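Local coordinates for photosystem II extrinsic protein V (Arthrospira maxima, PDB 1F1C) that carries one covalently bound heme c and, as an extrinsic lumenal subunit of photosystem II, probably stabilizes the oxygen-evolving complex, at residues L19-F31 against I105-L119. Numbering follows the deposited sequence.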
loop_
_atom_site.group_PDB
_atom_site.type_symbol
_atom_site.label_atom_id
_atom_site.label_comp_id
_atom_site.label_asym_id
_atom_site.label_seq_id
_atom_site.Cartn_x
_atom_site.Cartn_y
_atom_site.Cartn_z
ATOM N N LEU A 19 -6.355 -10.014 -28.922
ATOM C CA LEU A 19 -4.973 -9.626 -28.700
ATOM C C LEU A 19 -4.033 -10.614 -29.361
ATOM O O LEU A 19 -4.347 -11.792 -29.498
ATOM C CB LEU A 19 -4.655 -9.550 -27.205
ATOM C CG LEU A 19 -5.035 -8.246 -26.508
ATOM C CD1 LEU A 19 -6.547 -8.065 -26.548
ATOM C CD2 LEU A 19 -4.527 -8.274 -25.071
ATOM N N SER A 20 -2.877 -10.123 -29.779
ATOM C CA SER A 20 -1.894 -10.990 -30.402
ATOM C C SER A 20 -1.197 -11.725 -29.270
ATOM O O SER A 20 -1.147 -11.239 -28.139
ATOM C CB SER A 20 -0.857 -10.173 -31.172
ATOM O OG SER A 20 0.068 -9.579 -30.271
ATOM N N LEU A 21 -0.662 -12.895 -29.577
ATOM C CA LEU A 21 0.048 -13.677 -28.587
ATOM C C LEU A 21 1.259 -12.878 -28.125
ATOM O O LEU A 21 1.606 -12.897 -26.947
ATOM C CB LEU A 21 0.486 -15.019 -29.189
ATOM C CG LEU A 21 1.333 -15.915 -28.276
ATOM C CD1 LEU A 21 0.622 -16.095 -26.937
ATOM C CD2 LEU A 21 1.575 -17.253 -28.945
ATOM N N LYS A 22 1.887 -12.159 -29.050
ATOM C CA LYS A 22 3.060 -11.359 -28.713
ATOM C C LYS A 22 2.769 -10.375 -27.582
ATOM O O LYS A 22 3.561 -10.240 -26.649
ATOM C CB LYS A 22 3.556 -10.595 -29.944
ATOM C CG LYS A 22 4.895 -9.900 -29.733
ATOM C CD LYS A 22 5.395 -9.212 -31.004
ATOM C CE LYS A 22 4.660 -7.904 -31.282
ATOM N NZ LYS A 22 4.918 -6.868 -30.236
ATOM N N GLU A 23 1.631 -9.693 -27.664
ATOM C CA GLU A 23 1.249 -8.718 -26.651
ATOM C C GLU A 23 1.089 -9.379 -25.291
ATOM O O GLU A 23 1.481 -8.819 -24.263
ATOM C CB GLU A 23 -0.052 -8.026 -27.051
ATOM C CG GLU A 23 0.064 -7.212 -28.334
ATOM C CD GLU A 23 -1.272 -6.670 -28.803
ATOM O OE1 GLU A 23 -2.190 -7.484 -29.042
ATOM O OE2 GLU A 23 -1.401 -5.434 -28.927
ATOM N N ILE A 24 0.513 -10.575 -25.287
ATOM C CA ILE A 24 0.315 -11.313 -24.052
ATOM C C ILE A 24 1.656 -11.712 -23.438
ATOM O O ILE A 24 1.803 -11.714 -22.213
ATOM C CB ILE A 24 -0.551 -12.564 -24.296
ATOM C CG1 ILE A 24 -1.941 -12.138 -24.775
ATOM C CG2 ILE A 24 -0.673 -13.373 -23.026
ATOM C CD1 ILE A 24 -2.810 -13.292 -25.212
ATOM N N LYS A 25 2.632 -12.052 -24.280
ATOM C CA LYS A 25 3.960 -12.425 -23.794
ATOM C C LYS A 25 4.532 -11.226 -23.063
ATOM O O LYS A 25 5.186 -11.369 -22.031
ATOM C CB LYS A 25 4.895 -12.778 -24.957
ATOM C CG LYS A 25 4.704 -14.164 -25.569
ATOM C CD LYS A 25 5.148 -15.263 -24.615
ATOM C CE LYS A 25 5.077 -16.637 -25.274
ATOM N NZ LYS A 25 5.448 -17.737 -24.334
ATOM N N LYS A 26 4.291 -10.038 -23.615
ATOM C CA LYS A 26 4.782 -8.798 -23.019
ATOM C C LYS A 26 4.010 -8.448 -21.754
ATOM O O LYS A 26 4.576 -7.903 -20.810
ATOM C CB LYS A 26 4.668 -7.641 -24.010
ATOM C CG LYS A 26 5.638 -7.714 -25.177
ATOM C CD LYS A 26 5.491 -6.487 -26.067
ATOM C CE LYS A 26 6.465 -6.523 -27.227
ATOM N NZ LYS A 26 6.341 -5.326 -28.113
ATOM N N GLY A 27 2.718 -8.760 -21.739
ATOM C CA GLY A 27 1.917 -8.473 -20.562
ATOM C C GLY A 27 2.437 -9.290 -19.393
ATOM O O GLY A 27 2.545 -8.800 -18.267
ATOM N N GLN A 28 2.764 -10.548 -19.668
ATOM C CA GLN A 28 3.289 -11.451 -18.655
ATOM C C GLN A 28 4.539 -10.847 -18.029
ATOM O O GLN A 28 4.665 -10.788 -16.808
ATOM C CB GLN A 28 3.623 -12.809 -19.282
ATOM C CG GLN A 28 4.062 -13.865 -18.275
ATOM C CD GLN A 28 4.392 -15.194 -18.926
ATOM O OE1 GLN A 28 5.167 -15.248 -19.877
ATOM N NE2 GLN A 28 3.808 -16.271 -18.415
ATOM N N GLN A 29 5.461 -10.401 -18.876
ATOM C CA GLN A 29 6.701 -9.793 -18.412
ATOM C C GLN A 29 6.414 -8.654 -17.462
ATOM O O GLN A 29 6.903 -8.640 -16.334
ATOM C CB GLN A 29 7.513 -9.254 -19.588
ATOM C CG GLN A 29 8.228 -10.319 -20.385
ATOM C CD GLN A 29 8.649 -9.818 -21.748
ATOM O OE1 GLN A 29 9.208 -8.722 -21.879
ATOM N NE2 GLN A 29 8.387 -10.622 -22.780
ATOM N N VAL A 30 5.629 -7.683 -17.920
ATOM C CA VAL A 30 5.320 -6.553 -17.064
ATOM C C VAL A 30 4.712 -7.081 -15.778
ATOM O O VAL A 30 5.066 -6.643 -14.677
ATOM C CB VAL A 30 4.330 -5.569 -17.736
ATOM C CG1 VAL A 30 3.957 -4.463 -16.768
ATOM C CG2 VAL A 30 4.970 -4.958 -18.970
ATOM N N PHE A 31 3.813 -8.047 -15.913
ATOM C CA PHE A 31 3.170 -8.602 -14.740
ATOM C C PHE A 31 4.181 -9.237 -13.796
ATOM O O PHE A 31 4.219 -8.910 -12.612
ATOM C CB PHE A 31 2.108 -9.625 -15.146
ATOM C CG PHE A 31 1.301 -10.151 -13.987
ATOM C CD1 PHE A 31 1.772 -11.213 -13.218
ATOM C CD2 PHE A 31 0.084 -9.559 -13.648
ATOM C CE1 PHE A 31 1.041 -11.684 -12.119
ATOM C CE2 PHE A 31 -0.653 -10.019 -12.556
ATOM C CZ PHE A 31 -0.175 -11.082 -11.789
ATOM N N ILE A 105 6.331 2.243 -17.558
ATOM C CA ILE A 105 5.145 1.554 -18.038
ATOM C C ILE A 105 4.319 2.466 -18.932
ATOM O O ILE A 105 4.020 3.606 -18.571
ATOM C CB ILE A 105 4.267 1.060 -16.872
ATOM C CG1 ILE A 105 5.082 0.135 -15.959
ATOM C CG2 ILE A 105 3.061 0.318 -17.412
ATOM C CD1 ILE A 105 5.649 -1.098 -16.647
ATOM N N SER A 106 3.960 1.951 -20.101
ATOM C CA SER A 106 3.163 2.699 -21.061
ATOM C C SER A 106 1.781 2.072 -21.188
ATOM O O SER A 106 1.567 0.934 -20.761
ATOM C CB SER A 106 3.838 2.683 -22.433
ATOM O OG SER A 106 3.869 1.368 -22.956
ATOM N N GLU A 107 0.857 2.822 -21.780
ATOM C CA GLU A 107 -0.505 2.354 -22.004
ATOM C C GLU A 107 -0.484 0.998 -22.694
ATOM O O GLU A 107 -1.273 0.113 -22.363
ATOM C CB GLU A 107 -1.265 3.348 -22.880
ATOM C CG GLU A 107 -1.644 4.622 -22.162
ATOM C CD GLU A 107 -2.744 4.391 -21.160
ATOM O OE1 GLU A 107 -3.055 5.323 -20.391
ATOM O OE2 GLU A 107 -3.304 3.273 -21.149
ATOM N N ASP A 108 0.416 0.843 -23.660
ATOM C CA ASP A 108 0.538 -0.412 -24.385
ATOM C C ASP A 108 0.764 -1.563 -23.416
ATOM O O ASP A 108 0.161 -2.634 -23.557
ATOM C CB ASP A 108 1.697 -0.331 -25.376
ATOM C CG ASP A 108 1.380 0.551 -26.568
ATOM O OD1 ASP A 108 0.579 0.128 -27.427
ATOM O OD2 ASP A 108 1.926 1.674 -26.643
ATOM N N ASP A 109 1.631 -1.335 -22.427
ATOM C CA ASP A 109 1.931 -2.356 -21.432
ATOM C C ASP A 109 0.707 -2.633 -20.581
ATOM O O ASP A 109 0.411 -3.784 -20.268
ATOM C CB ASP A 109 3.076 -1.921 -20.518
ATOM C CG ASP A 109 4.344 -1.626 -21.276
ATOM O OD1 ASP A 109 4.814 -2.495 -22.044
ATOM O OD2 ASP A 109 4.874 -0.516 -21.095
ATOM N N LEU A 110 -0.003 -1.576 -20.208
ATOM C CA LEU A 110 -1.192 -1.719 -19.388
ATOM C C LEU A 110 -2.212 -2.572 -20.103
ATOM O O LEU A 110 -2.891 -3.404 -19.496
ATOM C CB LEU A 110 -1.776 -0.343 -19.064
ATOM C CG LEU A 110 -1.460 0.167 -17.655
ATOM C CD1 LEU A 110 -0.115 -0.360 -17.179
ATOM C CD2 LEU A 110 -1.486 1.689 -17.651
ATOM N N TYR A 111 -2.296 -2.358 -21.404
ATOM C CA TYR A 111 -3.207 -3.089 -22.274
ATOM C C TYR A 111 -2.811 -4.576 -22.316
ATOM O O TYR A 111 -3.671 -5.464 -22.276
ATOM C CB TYR A 111 -3.130 -2.469 -23.673
ATOM C CG TYR A 111 -3.864 -3.217 -24.767
ATOM C CD1 TYR A 111 -5.216 -2.978 -25.019
ATOM C CD2 TYR A 111 -3.183 -4.114 -25.603
ATOM C CE1 TYR A 111 -5.873 -3.609 -26.092
ATOM C CE2 TYR A 111 -3.825 -4.748 -26.666
ATOM C CZ TYR A 111 -5.165 -4.486 -26.908
ATOM O OH TYR A 111 -5.779 -5.069 -27.992
ATOM N N ASN A 112 -1.503 -4.829 -22.392
ATOM C CA ASN A 112 -0.950 -6.187 -22.455
ATOM C C ASN A 112 -1.121 -6.938 -21.122
ATOM O O ASN A 112 -1.525 -8.115 -21.092
ATOM C CB ASN A 112 0.545 -6.126 -22.817
ATOM C CG ASN A 112 0.807 -5.463 -24.176
ATOM O OD1 ASN A 112 1.887 -4.928 -24.408
ATOM N ND2 ASN A 112 -0.169 -5.514 -25.071
ATOM N N VAL A 113 -0.805 -6.262 -20.021
ATOM C CA VAL A 113 -0.931 -6.886 -18.715
ATOM C C VAL A 113 -2.399 -7.248 -18.503
ATOM O O VAL A 113 -2.708 -8.312 -17.957
ATOM C CB VAL A 113 -0.460 -5.942 -17.577
ATOM C CG1 VAL A 113 -0.470 -6.685 -16.244
ATOM C CG2 VAL A 113 0.931 -5.434 -17.871
ATOM N N ALA A 114 -3.295 -6.369 -18.948
ATOM C CA ALA A 114 -4.731 -6.597 -18.815
ATOM C C ALA A 114 -5.146 -7.859 -19.576
ATOM O O ALA A 114 -5.944 -8.663 -19.091
ATOM C CB ALA A 114 -5.502 -5.382 -19.339
ATOM N N GLY A 115 -4.601 -8.023 -20.779
ATOM C CA GLY A 115 -4.918 -9.193 -21.566
ATOM C C GLY A 115 -4.353 -10.429 -20.893
ATOM O O GLY A 115 -4.997 -11.480 -20.859
ATOM N N TYR A 116 -3.140 -10.306 -20.363
ATOM C CA TYR A 116 -2.488 -11.421 -19.681
ATOM C C TYR A 116 -3.334 -11.885 -18.496
ATOM O O TYR A 116 -3.673 -13.067 -18.383
ATOM C CB TYR A 116 -1.097 -11.007 -19.177
ATOM C CG TYR A 116 -0.448 -12.055 -18.307
ATOM C CD1 TYR A 116 -0.038 -13.273 -18.842
ATOM C CD2 TYR A 116 -0.285 -11.848 -16.938
ATOM C CE1 TYR A 116 0.516 -14.262 -18.037
ATOM C CE2 TYR A 116 0.271 -12.826 -16.127
ATOM C CZ TYR A 116 0.667 -14.031 -16.683
ATOM O OH TYR A 116 1.207 -15.010 -15.881
ATOM N N ILE A 117 -3.662 -10.950 -17.610
ATOM C CA ILE A 117 -4.467 -11.266 -16.440
ATOM C C ILE A 117 -5.744 -12.006 -16.830
ATOM O O ILE A 117 -6.060 -13.035 -16.242
ATOM C CB ILE A 117 -4.844 -9.981 -15.646
ATOM C CG1 ILE A 117 -3.586 -9.389 -14.976
ATOM C CG2 ILE A 117 -5.943 -10.309 -14.620
ATOM C CD1 ILE A 117 -3.799 -8.043 -14.232
ATOM N N LEU A 118 -6.461 -11.488 -17.828
ATOM C CA LEU A 118 -7.717 -12.095 -18.282
ATOM C C LEU A 118 -7.518 -13.435 -18.983
ATOM O O LEU A 118 -8.448 -14.240 -19.085
ATOM C CB LEU A 118 -8.464 -11.144 -19.232
ATOM C CG LEU A 118 -8.850 -9.742 -18.739
ATOM C CD1 LEU A 118 -9.445 -8.963 -19.907
ATOM C CD2 LEU A 118 -9.835 -9.824 -17.587
ATOM N N LEU A 119 -6.309 -13.676 -19.473
ATOM C CA LEU A 119 -6.020 -14.922 -20.162
ATOM C C LEU A 119 -5.832 -16.103 -19.213
ATOM O O LEU A 119 -6.369 -17.174 -19.452
ATOM C CB LEU A 119 -4.760 -14.775 -21.011
ATOM C CG LEU A 119 -4.303 -16.044 -21.745
ATOM C CD1 LEU A 119 -5.313 -16.433 -22.812
ATOM C CD2 LEU A 119 -2.940 -15.787 -22.376
#
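Gly27 and Val113 mark where helix 21-31 and helix 107-119 cross nearly at right angles (-93°), their axes coming within 7.1 Å and the CA atoms of these two residues 3.7 Å apart. Gly27 has no side chain to hold the backbones off; a CB there would run into Asn112 O, to which Gly27 CA instead makes a CA-H...O contact of 3.5 Å. This is the perpendicular packing of N- and C-terminal helices characteristic of the cytochrome c fold. Tyr116 is the knob, set among Ile24, Gly27, Gln28 and Phe31. With CG trans to the backbone N (chi1 172°), its ring lies under Gln28, whose CA sits 3.7 Å from the ring centroid in a CH-pi contact, while the Phe31 ring meets it obliquely, planes 54° apart. Replacing Tyr116 with an alanine is likely to leave a gap beneath Gln28 and beside Phe31, whose ring could then shift. Val113 splits its methyls: CG2 presses on Val30 CG1 at 3.4 Å, and CG1 reaches the edge of the Phe31 ring. Before helix 21-31 begins, Leu19 CD2 rests on Gly115 CA. Val113 and Ile117 also touch the heme, and Leu19 and Leu119 pack on Phe8 of strand 7-9.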